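Long-range contacts in putative oxidoreductase (Salmonella enterica subsp. enterica serovar Typhimurium, PDB 3NX4), which binds NADP and probably acts as an NADPH-dependent acryloyl-CoA reductase of the medium-chain dehydrogenase/reductase family: residues A[23-28]-A[93-98]; A[29-34]-A[101-106]; A[164-169]-A[280-285]; A[206-211]-A[227-232]. All blocks are in the same frame, centred on the assembly; numbering follows the deposited sequence.

Contact 1. Residues A[23-28]-A[93-98]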
# COMPACT_ATOMS: atom_id res chain seq x y z
N SER A 23 3.38 -15.81 42.36
CA SER A 23 4.35 -16.79 41.90
C SER A 23 3.85 -17.61 40.71
O SER A 23 4.60 -18.39 40.12
CB SER A 23 4.76 -17.73 43.05
OG SER A 23 3.63 -18.38 43.60
N GLN A 24 2.58 -17.43 40.35
CA GLN A 24 1.99 -18.12 39.21
C GLN A 24 2.24 -17.38 37.89
O GLN A 24 2.04 -17.93 36.81
CB GLN A 24 0.48 -18.30 39.40
CG GLN A 24 0.08 -19.10 40.62
CD GLN A 24 -1.42 -19.28 40.70
OE1 GLN A 24 -2.05 -18.90 41.68
NE2 GLN A 24 -2.00 -19.85 39.65
N LEU A 25 2.65 -16.12 37.99
CA LEU A 25 2.92 -15.32 36.81
C LEU A 25 4.05 -15.94 35.98
O LEU A 25 4.93 -16.61 36.53
CB LEU A 25 3.32 -13.90 37.21
CG LEU A 25 2.31 -13.00 37.91
CD1 LEU A 25 2.98 -11.69 38.27
CD2 LEU A 25 1.10 -12.77 37.03
N PRO A 26 4.04 -15.70 34.66
CA PRO A 26 5.11 -16.23 33.81
C PRO A 26 6.46 -15.68 34.25
O PRO A 26 6.52 -14.74 35.04
CB PRO A 26 4.76 -15.67 32.42
CG PRO A 26 3.90 -14.47 32.70
CD PRO A 26 3.09 -14.87 33.89
N ALA A 27 7.54 -16.26 33.75
CA ALA A 27 8.87 -15.77 34.10
C ALA A 27 9.19 -14.52 33.30
O ALA A 27 8.75 -14.37 32.16
CB ALA A 27 9.92 -16.85 33.85
N GLY A 28 9.94 -13.61 33.91
CA GLY A 28 10.35 -12.39 33.25
C GLY A 28 11.19 -11.51 34.15
O GLY A 28 11.13 -11.62 35.38
N ASN A 93 -0.23 -14.41 24.04
CA ASN A 93 0.56 -15.59 24.34
C ASN A 93 1.31 -15.45 25.66
O ASN A 93 2.01 -16.35 26.09
CB ASN A 93 1.52 -15.93 23.20
CG ASN A 93 2.40 -14.77 22.80
OD1 ASN A 93 2.94 -14.06 23.65
ND2 ASN A 93 2.55 -14.57 21.50
N HIS A 94 1.16 -14.30 26.30
CA HIS A 94 1.82 -14.04 27.57
C HIS A 94 0.83 -13.40 28.54
O HIS A 94 0.14 -12.45 28.17
CB HIS A 94 3.01 -13.12 27.34
CG HIS A 94 3.87 -12.91 28.55
ND1 HIS A 94 5.00 -13.65 28.80
CD2 HIS A 94 3.76 -12.03 29.58
CE1 HIS A 94 5.56 -13.24 29.92
NE2 HIS A 94 4.82 -12.26 30.42
N TRP A 95 0.76 -13.89 29.77
CA TRP A 95 -0.15 -13.30 30.75
C TRP A 95 -0.03 -11.79 30.77
O TRP A 95 1.08 -11.24 30.84
CB TRP A 95 0.08 -13.89 32.14
CG TRP A 95 -0.54 -15.25 32.32
CD1 TRP A 95 -1.00 -16.07 31.33
CD2 TRP A 95 -0.78 -15.92 33.55
NE1 TRP A 95 -1.50 -17.23 31.88
CE2 TRP A 95 -1.39 -17.16 33.24
CE3 TRP A 95 -0.55 -15.61 34.90
CZ2 TRP A 95 -1.76 -18.07 34.22
CZ3 TRP A 95 -0.92 -16.52 35.87
CH2 TRP A 95 -1.52 -17.73 35.53
N GLY A 96 -1.17 -11.11 30.71
CA GLY A 96 -1.20 -9.70 30.40
C GLY A 96 -1.67 -8.72 31.45
O GLY A 96 -1.50 -8.93 32.66
N GLY A 97 -2.28 -7.64 30.98
CA GLY A 97 -2.43 -6.44 31.77
C GLY A 97 -3.67 -6.34 32.62
O GLY A 97 -3.77 -5.45 33.48
N LEU A 98 -4.63 -7.23 32.39
CA LEU A 98 -5.87 -7.17 33.15
C LEU A 98 -5.71 -7.94 34.46
O LEU A 98 -6.40 -8.94 34.71
CB LEU A 98 -7.07 -7.64 32.31
CG LEU A 98 -7.42 -6.64 31.20
CD1 LEU A 98 -8.24 -7.25 30.07
CD2 LEU A 98 -8.13 -5.41 31.78
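Pro26 sits against two consecutive aromatic residues, His94 and Trp95, and touches both of them in this contact between two loops. Its CG lies over one face of the imidazole, 3.3 Å from His94 NE2, with CB almost as near to His94 CE1. Its CD rests 3.6 Å from Trp95 CB and reaches on toward the six-membered part of the indole. Proline suits the place because it is compact and rigid, and offers three methylenes that can touch both neighbours at once.

The indole is bordered by the residues just before the proline. Leu25 CD2 meets the ring edge, in its plane, 3.9 Å from Trp95 CE3, and the backbone oxygen Gln24 O comes obliquely to within 3.4 Å of Trp95 CZ3. Trp95 has CG anti to its own carbonyl carbon (chi1 -79°), which brings the six-membered ring beside residues 24-26. His94 takes the other course: its CG is anti to the backbone N (chi1 -173°), and the imidazole is carried to where its face meets Pro26 CG and CB.

Both rings are positioned from outside. His94 NE2 is hydrogen-bonded to Arg103 O on strand 101-104, and Trp108 stacks on His94 edge-to-face; Trp95 NE1 is hydrogen-bonded to Pro58 O. No hydrogen bond crosses between 23-28 and 93-98 themselves. The two loops, both in the GroES-like part of the chain, therefore meet through van der Waals contact, while His94 NE2 and Trp95 NE1 bond to backbone oxygens outside them.

Contact 2. Residues A[29-34]-A[101-106]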
# COMPACT_ATOMS: atom_id res chain seq x y z
N ASP A 29 11.97 -10.62 33.55
CA ASP A 29 12.91 -9.80 34.29
C ASP A 29 12.27 -8.67 35.09
O ASP A 29 12.83 -8.22 36.08
CB ASP A 29 13.96 -9.21 33.36
CG ASP A 29 14.88 -10.27 32.80
OD1 ASP A 29 15.06 -11.32 33.47
OD2 ASP A 29 15.41 -10.06 31.69
N VAL A 30 11.11 -8.19 34.65
CA VAL A 30 10.52 -7.02 35.28
C VAL A 30 9.13 -7.31 35.82
O VAL A 30 8.25 -7.74 35.07
CB VAL A 30 10.46 -5.82 34.32
CG1 VAL A 30 10.14 -4.56 35.09
CG2 VAL A 30 11.79 -5.68 33.58
N THR A 31 8.95 -7.07 37.12
CA THR A 31 7.66 -7.22 37.77
C THR A 31 7.00 -5.86 37.97
O THR A 31 7.58 -4.96 38.56
CB THR A 31 7.78 -7.91 39.14
OG1 THR A 31 8.22 -9.26 38.94
CG2 THR A 31 6.44 -7.91 39.85
N VAL A 32 5.78 -5.74 37.47
CA VAL A 32 5.07 -4.47 37.48
C VAL A 32 3.80 -4.56 38.30
O VAL A 32 3.01 -5.49 38.13
CB VAL A 32 4.72 -4.03 36.05
CG1 VAL A 32 4.01 -2.69 36.06
CG2 VAL A 32 5.99 -3.98 35.18
N ASP A 33 3.61 -3.60 39.20
CA ASP A 33 2.34 -3.45 39.89
C ASP A 33 1.45 -2.59 39.01
O ASP A 33 1.72 -1.40 38.83
CB ASP A 33 2.55 -2.80 41.25
CG ASP A 33 3.40 -3.65 42.18
OD1 ASP A 33 3.49 -4.88 41.96
OD2 ASP A 33 3.98 -3.09 43.13
N VAL A 34 0.42 -3.20 38.44
CA VAL A 34 -0.43 -2.56 37.44
C VAL A 34 -1.45 -1.64 38.07
O VAL A 34 -2.13 -2.01 39.03
CB VAL A 34 -1.15 -3.62 36.58
CG1 VAL A 34 -2.13 -2.96 35.62
CG2 VAL A 34 -0.12 -4.48 35.83
N ARG A 101 -0.85 -7.51 38.90
CA ARG A 101 0.59 -7.58 38.65
C ARG A 101 0.87 -8.23 37.31
O ARG A 101 0.09 -9.07 36.84
CB ARG A 101 1.30 -8.40 39.73
CG ARG A 101 0.75 -8.22 41.13
CD ARG A 101 1.66 -7.35 41.97
NE ARG A 101 1.29 -7.39 43.38
CZ ARG A 101 0.55 -6.46 43.99
NH1 ARG A 101 0.11 -5.40 43.31
NH2 ARG A 101 0.27 -6.58 45.28
N ALA A 102 1.99 -7.86 36.70
CA ALA A 102 2.43 -8.48 35.45
C ALA A 102 3.93 -8.69 35.54
O ALA A 102 4.62 -7.96 36.25
CB ALA A 102 2.08 -7.60 34.24
N ARG A 103 4.42 -9.71 34.84
CA ARG A 103 5.85 -9.96 34.77
C ARG A 103 6.24 -10.16 33.32
O ARG A 103 5.69 -11.02 32.64
CB ARG A 103 6.24 -11.18 35.60
CG ARG A 103 7.74 -11.33 35.79
CD ARG A 103 8.11 -12.58 36.62
NE ARG A 103 7.35 -12.63 37.86
CZ ARG A 103 7.20 -13.72 38.60
NH1 ARG A 103 7.78 -14.86 38.23
NH2 ARG A 103 6.48 -13.68 39.71
N VAL A 104 7.19 -9.35 32.84
CA VAL A 104 7.49 -9.27 31.42
C VAL A 104 8.96 -9.01 31.15
O VAL A 104 9.74 -8.74 32.07
CB VAL A 104 6.70 -8.12 30.75
CG1 VAL A 104 5.20 -8.35 30.85
CG2 VAL A 104 7.08 -6.77 31.37
N LYS A 105 9.34 -9.10 29.88
CA LYS A 105 10.70 -8.80 29.47
C LYS A 105 10.88 -7.30 29.42
O LYS A 105 9.99 -6.59 28.97
CB LYS A 105 10.96 -9.36 28.08
CG LYS A 105 10.80 -10.85 27.93
CD LYS A 105 11.23 -11.27 26.53
CE LYS A 105 10.98 -12.74 26.27
NZ LYS A 105 11.29 -13.11 24.86
N GLY A 106 12.04 -6.82 29.84
CA GLY A 106 12.35 -5.41 29.72
C GLY A 106 12.16 -4.85 28.32
O GLY A 106 11.77 -3.70 28.16
O HOH W 1 14.52 -7.97 30.47
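Ala102 O receives the shortest bond of this strand pair, 2.8 Å from Val32 N and almost straight at 176°. The same oxygen is approached by Thr31 CA at 3.5 Å in a CA-H...O contact. Val32 O returns the bond to Ala102 N, and Val30 and Val104 repeat the exchange in both directions, with Val104 N 2.9 Å from Val30 O.

Val30, Val32, Ala102 and Val104 point to one face of the sheet. Short or branched apolar side chains suit this buried side, where strands 64-72 and 82-86 contribute Phe65, Val83 and Leu85. Thr31, Asp33, Arg101 and Arg103 occupy the other, more polar face. There Asp33 and Arg101 run side by side. The arginine bends at chi2 (-104°), which brings its CD to 3.1 Å from Asp33 OD1, but its NE stays 3.6 Å from that oxygen. The oxygen lies well out of the guanidinium plane, making this a long, purely electrostatic salt bridge.

At the start of strand 30-39, Asp29 and Val30 both face Val104 in a classic beta bulge. Beyond it a water donates a hydrogen bond to Asp29 OD2 and accepts one from Gly106 N, tying the carboxylate to the turn. Val30 CG2 packs on Gly106 CA, where glycine has no side chain to obstruct it. Antiparallel pairing with a bulge at one end joins these strands within the mixed sheet of the GroES-like domain.

Contact 3. Residues A[164-169]-A[280-285]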
# COMPACT_ATOMS: atom_id res chain seq x y z
N VAL A 164 -9.34 10.80 14.80
CA VAL A 164 -10.09 12.02 14.49
C VAL A 164 -9.47 13.18 15.29
O VAL A 164 -9.20 14.25 14.74
CB VAL A 164 -11.59 11.85 14.82
CG1 VAL A 164 -12.34 13.21 14.83
CG2 VAL A 164 -12.26 10.84 13.86
N ALA A 165 -9.22 12.93 16.57
CA ALA A 165 -8.68 13.95 17.47
C ALA A 165 -7.28 14.40 17.05
O ALA A 165 -6.97 15.59 17.08
CB ALA A 165 -8.65 13.44 18.91
N LEU A 166 -6.44 13.45 16.67
CA LEU A 166 -5.09 13.75 16.18
C LEU A 166 -5.11 14.56 14.88
O LEU A 166 -4.49 15.61 14.79
CB LEU A 166 -4.28 12.47 15.96
CG LEU A 166 -3.90 11.71 17.23
CD1 LEU A 166 -3.34 10.35 16.85
CD2 LEU A 166 -2.89 12.52 18.04
N LEU A 167 -5.83 14.05 13.88
CA LEU A 167 -5.92 14.74 12.59
C LEU A 167 -6.48 16.14 12.78
O LEU A 167 -6.02 17.08 12.15
CB LEU A 167 -6.80 13.96 11.61
CG LEU A 167 -6.22 12.60 11.16
CD1 LEU A 167 -7.31 11.76 10.48
CD2 LEU A 167 -4.99 12.77 10.27
N HIS A 168 -7.49 16.27 13.64
CA HIS A 168 -8.06 17.58 13.90
C HIS A 168 -7.00 18.53 14.48
O HIS A 168 -6.87 19.67 14.04
CB HIS A 168 -9.23 17.47 14.87
CG HIS A 168 -9.83 18.79 15.22
ND1 HIS A 168 -10.46 19.59 14.29
CD2 HIS A 168 -9.88 19.47 16.39
CE1 HIS A 168 -10.88 20.70 14.88
NE2 HIS A 168 -10.54 20.65 16.15
N LYS A 169 -6.26 18.06 15.47
CA LYS A 169 -5.22 18.89 16.10
C LYS A 169 -4.16 19.29 15.09
O LYS A 169 -3.67 20.42 15.11
CB LYS A 169 -4.55 18.13 17.25
CG LYS A 169 -3.60 18.99 18.07
CD LYS A 169 -2.18 18.94 17.49
CE LYS A 169 -1.16 19.63 18.41
NZ LYS A 169 0.22 19.56 17.84
N ALA A 280 5.98 9.79 22.10
CA ALA A 280 6.34 11.20 22.16
C ALA A 280 5.36 12.07 21.36
O ALA A 280 4.99 13.15 21.81
CB ALA A 280 7.77 11.39 21.67
N ARG A 281 4.94 11.61 20.19
CA ARG A 281 4.01 12.39 19.35
C ARG A 281 2.62 12.48 20.00
O ARG A 281 1.97 13.53 19.97
CB ARG A 281 3.88 11.80 17.94
CG ARG A 281 5.10 12.08 17.00
CD ARG A 281 5.13 13.51 16.48
NE ARG A 281 3.86 13.92 15.85
CZ ARG A 281 3.56 13.72 14.56
NH1 ARG A 281 4.43 13.13 13.76
NH2 ARG A 281 2.38 14.13 14.08
N LEU A 282 2.16 11.38 20.57
CA LEU A 282 0.89 11.36 21.29
C LEU A 282 0.86 12.40 22.41
O LEU A 282 -0.10 13.16 22.54
CB LEU A 282 0.61 9.96 21.84
CG LEU A 282 0.12 8.95 20.80
CD1 LEU A 282 0.34 7.54 21.32
CD2 LEU A 282 -1.35 9.18 20.44
N VAL A 283 1.91 12.44 23.22
CA VAL A 283 1.95 13.41 24.30
C VAL A 283 1.80 14.81 23.73
O VAL A 283 1.13 15.67 24.31
CB VAL A 283 3.24 13.28 25.13
CG1 VAL A 283 3.33 14.41 26.14
CG2 VAL A 283 3.27 11.93 25.83
N LYS A 284 2.42 15.04 22.58
CA LYS A 284 2.39 16.36 21.96
C LYS A 284 1.06 16.66 21.26
O LYS A 284 0.57 17.79 21.33
CB LYS A 284 3.55 16.50 20.97
CG LYS A 284 3.60 17.82 20.23
CD LYS A 284 4.79 17.89 19.29
CE LYS A 284 4.68 16.89 18.13
NZ LYS A 284 3.71 17.30 17.06
N ASP A 285 0.48 15.67 20.60
CA ASP A 285 -0.59 15.92 19.64
C ASP A 285 -2.03 15.68 20.11
O ASP A 285 -2.97 16.15 19.47
CB ASP A 285 -0.31 15.18 18.32
CG ASP A 285 0.90 15.74 17.60
OD1 ASP A 285 1.27 16.90 17.87
OD2 ASP A 285 1.48 15.03 16.75
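Lys169 and Asp285 join the last turns of two helices, 158-169 and 272-285, in the cofactor-binding Rossmann-type part of the enzyme. The short helical segments cross at 68°, with their axes 10.7 Å apart at closest approach, so side chains of one helix reach across to side chains and a carbonyl of the other.

The apolar part is small. Leu166 extends CD2 to 3.7 Å from Asp285 CB, and its CD1 approaches Leu282 CD2 more loosely. Leucine suits this buried position, since its two methyls can serve two partners; Met132 of helix 118-140 touches both leucines.

Charge supplies the rest. Asp285 is the centre of a network with three basic residues. Arg281, one turn earlier in the same helix, holds Asp285 OD2 side-on through NE and NH2, with that oxygen nearly in the guanidinium plane; its NH1 has a further salt bridge to Glu139. Lys284 NZ reaches Asp285 OD1, the other carboxylate oxygen, from the syn side at 2.6 Å, and Lys169 NZ comes to the same atom across the contact. The positive charges probably favour the ionised carboxylate. Its charge in turn probably offsets the closeness of Lys169 NZ to Lys284 NZ, 4.2 Å apart.

A long, flexible lysine suits the exposed side of helix 158-169, for its methylenes can cover Asp285 O, a buried oxygen with no hydrogen-bond partner in the model. The chain of Lys169 bends at chi2 (-90°) beside that oxygen and then runs extended, until NZ ends 2.9 Å from Asp285 OD1, on the anti side and 34° out of the carboxylate plane.

Contact 4. Residues A[206-211]-A[227-232]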
# COMPACT_ATOMS: atom_id res chain seq x y z
N PRO A 206 -14.75 -0.28 -9.48
CA PRO A 206 -13.31 -0.36 -9.23
C PRO A 206 -12.72 1.02 -8.98
O PRO A 206 -11.81 1.15 -8.15
CB PRO A 206 -12.77 -0.96 -10.53
CG PRO A 206 -13.92 -1.80 -11.03
CD PRO A 206 -15.14 -0.98 -10.72
N LEU A 207 -13.23 2.02 -9.69
CA LEU A 207 -12.86 3.42 -9.47
C LEU A 207 -14.12 4.26 -9.27
O LEU A 207 -15.06 4.19 -10.06
CB LEU A 207 -12.06 3.97 -10.67
CG LEU A 207 -10.64 3.44 -10.89
CD1 LEU A 207 -10.03 4.12 -12.10
CD2 LEU A 207 -9.76 3.64 -9.64
N GLU A 208 -14.13 5.05 -8.19
CA GLU A 208 -15.21 5.99 -7.90
C GLU A 208 -14.66 7.40 -8.04
O GLU A 208 -13.48 7.58 -8.36
CB GLU A 208 -15.72 5.79 -6.47
CG GLU A 208 -16.32 4.41 -6.19
CD GLU A 208 -17.76 4.31 -6.63
OE1 GLU A 208 -18.30 5.33 -7.11
OE2 GLU A 208 -18.35 3.21 -6.52
N LYS A 209 -15.48 8.41 -7.77
CA LYS A 209 -14.97 9.77 -7.81
C LYS A 209 -13.90 9.95 -6.74
O LYS A 209 -13.99 9.36 -5.66
CB LYS A 209 -16.07 10.82 -7.64
CG LYS A 209 -15.54 12.24 -7.68
CD LYS A 209 -16.62 13.27 -7.98
CE LYS A 209 -17.50 13.54 -6.79
NZ LYS A 209 -18.38 14.72 -7.05
N GLN A 210 -12.87 10.73 -7.06
CA GLN A 210 -11.77 10.96 -6.14
C GLN A 210 -12.19 11.90 -5.04
O GLN A 210 -12.52 13.05 -5.31
CB GLN A 210 -10.57 11.56 -6.89
CG GLN A 210 -9.97 10.61 -7.90
CD GLN A 210 -8.84 11.24 -8.72
OE1 GLN A 210 -7.85 11.71 -8.17
NE2 GLN A 210 -9.02 11.27 -10.02
N LEU A 211 -12.16 11.41 -3.80
CA LEU A 211 -12.60 12.19 -2.63
C LEU A 211 -11.52 12.49 -1.59
O LEU A 211 -11.53 13.57 -0.99
CB LEU A 211 -13.76 11.48 -1.91
CG LEU A 211 -14.97 11.06 -2.76
CD1 LEU A 211 -15.98 10.29 -1.91
CD2 LEU A 211 -15.60 12.28 -3.42
N VAL A 227 -13.41 2.86 0.03
CA VAL A 227 -12.44 3.92 0.34
C VAL A 227 -11.28 3.89 -0.65
O VAL A 227 -10.88 4.94 -1.16
CB VAL A 227 -11.96 3.84 1.80
CG1 VAL A 227 -10.76 4.76 2.03
CG2 VAL A 227 -13.13 4.23 2.75
N LEU A 228 -10.74 2.71 -0.93
CA LEU A 228 -9.68 2.62 -1.94
C LEU A 228 -10.13 3.16 -3.30
O LEU A 228 -9.36 3.83 -3.97
CB LEU A 228 -9.18 1.18 -2.11
CG LEU A 228 -8.33 0.64 -0.96
CD1 LEU A 228 -8.25 -0.87 -1.05
CD2 LEU A 228 -6.95 1.28 -0.98
N ALA A 229 -11.37 2.86 -3.69
CA ALA A 229 -11.91 3.32 -4.98
C ALA A 229 -12.14 4.83 -5.05
O ALA A 229 -12.28 5.41 -6.14
CB ALA A 229 -13.22 2.56 -5.32
N GLN A 230 -12.15 5.47 -3.88
CA GLN A 230 -12.41 6.90 -3.73
C GLN A 230 -11.16 7.74 -3.45
O GLN A 230 -11.27 8.95 -3.19
CB GLN A 230 -13.37 7.12 -2.55
CG GLN A 230 -14.81 6.63 -2.81
CD GLN A 230 -15.69 6.72 -1.56
OE1 GLN A 230 -15.19 6.73 -0.44
NE2 GLN A 230 -17.00 6.77 -1.77
N MSE A 231 -9.98 7.12 -3.46
CA MSE A 231 -8.75 7.87 -3.15
C MSE A 231 -8.34 8.82 -4.27
O MSE A 231 -8.42 8.48 -5.46
CB MSE A 231 -7.59 6.91 -2.85
CG MSE A 231 -7.85 5.96 -1.68
SE MSE A 231 -8.34 6.88 -0.01
CE MSE A 231 -6.83 8.10 0.17
N ASN A 232 -7.88 10.01 -3.88
CA ASN A 232 -7.26 10.90 -4.84
C ASN A 232 -6.04 10.22 -5.47
O ASN A 232 -5.42 9.35 -4.86
CB ASN A 232 -6.75 12.17 -4.15
CG ASN A 232 -7.86 13.09 -3.68
OD1 ASN A 232 -9.03 12.93 -4.04
ND2 ASN A 232 -7.49 14.09 -2.89
O HOH W 2 -18.34 6.95 -4.43
O HOH W 3 -10.34 15.29 -4.66
O HOH W 4 -9.72 15.53 -0.65
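Pro206 O lies 3.5 Å from Ala229 CB at the start of a loop that leads into strand 212-217 of the Rossmann-type parallel sheet, and the loop then runs past helix 221-229 and the residues that follow it. The proline itself faces away and packs on Phe246 of the second subunit. Leu207 also points away and packs on Leu257 of helix 253-258.

Glu208 begins the closer engagement. Its N gives a hydrogen bond to Ala229 O at 2.8 Å, arriving from above the carbonyl plane, 40° out of it. Ala229, with only a methyl, lets the loop come this near; Glu208 CG rests on that methyl. The glutamate bends at chi2 (-82°), carrying its carboxylate off toward Arg205 N, which OE2 accepts, while a water accepts from Gln230 NE2 and donates weakly to OE1. Lys209 contributes its backbone: Lys209 O takes a CA-H...O contact from Gln230 CA.

Gln210 lays its extended side chain along Met231 (a selenomethionine) and Asn232, with CG 3.6 Å from Met231 O and the amide OE1 hydrogen-bonded to Tyr233 N. A second water donates to both Gln210 O and Asn232 OD1.

Leu211 N closes the walk with a nearly straight bond (172°) to Gln230 O. Its side chain meets the amide of Gln230, whose OE1 is taken by Trp212 NE1; the leucine crosses it at a slant, Leu211 CD1 lying 3.6 Å from Gln230 CD.

Contacts 1 and 2 are neighbours in the GroES-like part of the chain, their centres about 8 Å apart. They touch where Pro26 O lies 3.1 Å from Arg103 CD, and their segments alternate along the sequence. Contacts 3 and 4 belong to the NADP-binding part, with centres about 26 Å apart; both segments of contact 4 fall between those of contact 3. Contact 1 lies about 45 Å from contact 4, centre to centre, on the opposite side of the chain's centre. Neither contact 3 nor contact 4 touches the cofactor: the side chain of Leu282 stands about 12 Å from a bound NADP, and that of Leu207 about 11 Å from a bound NADP, not necessarily the same molecule. Contacts 1 and 2 lie away from the NADP-binding residues.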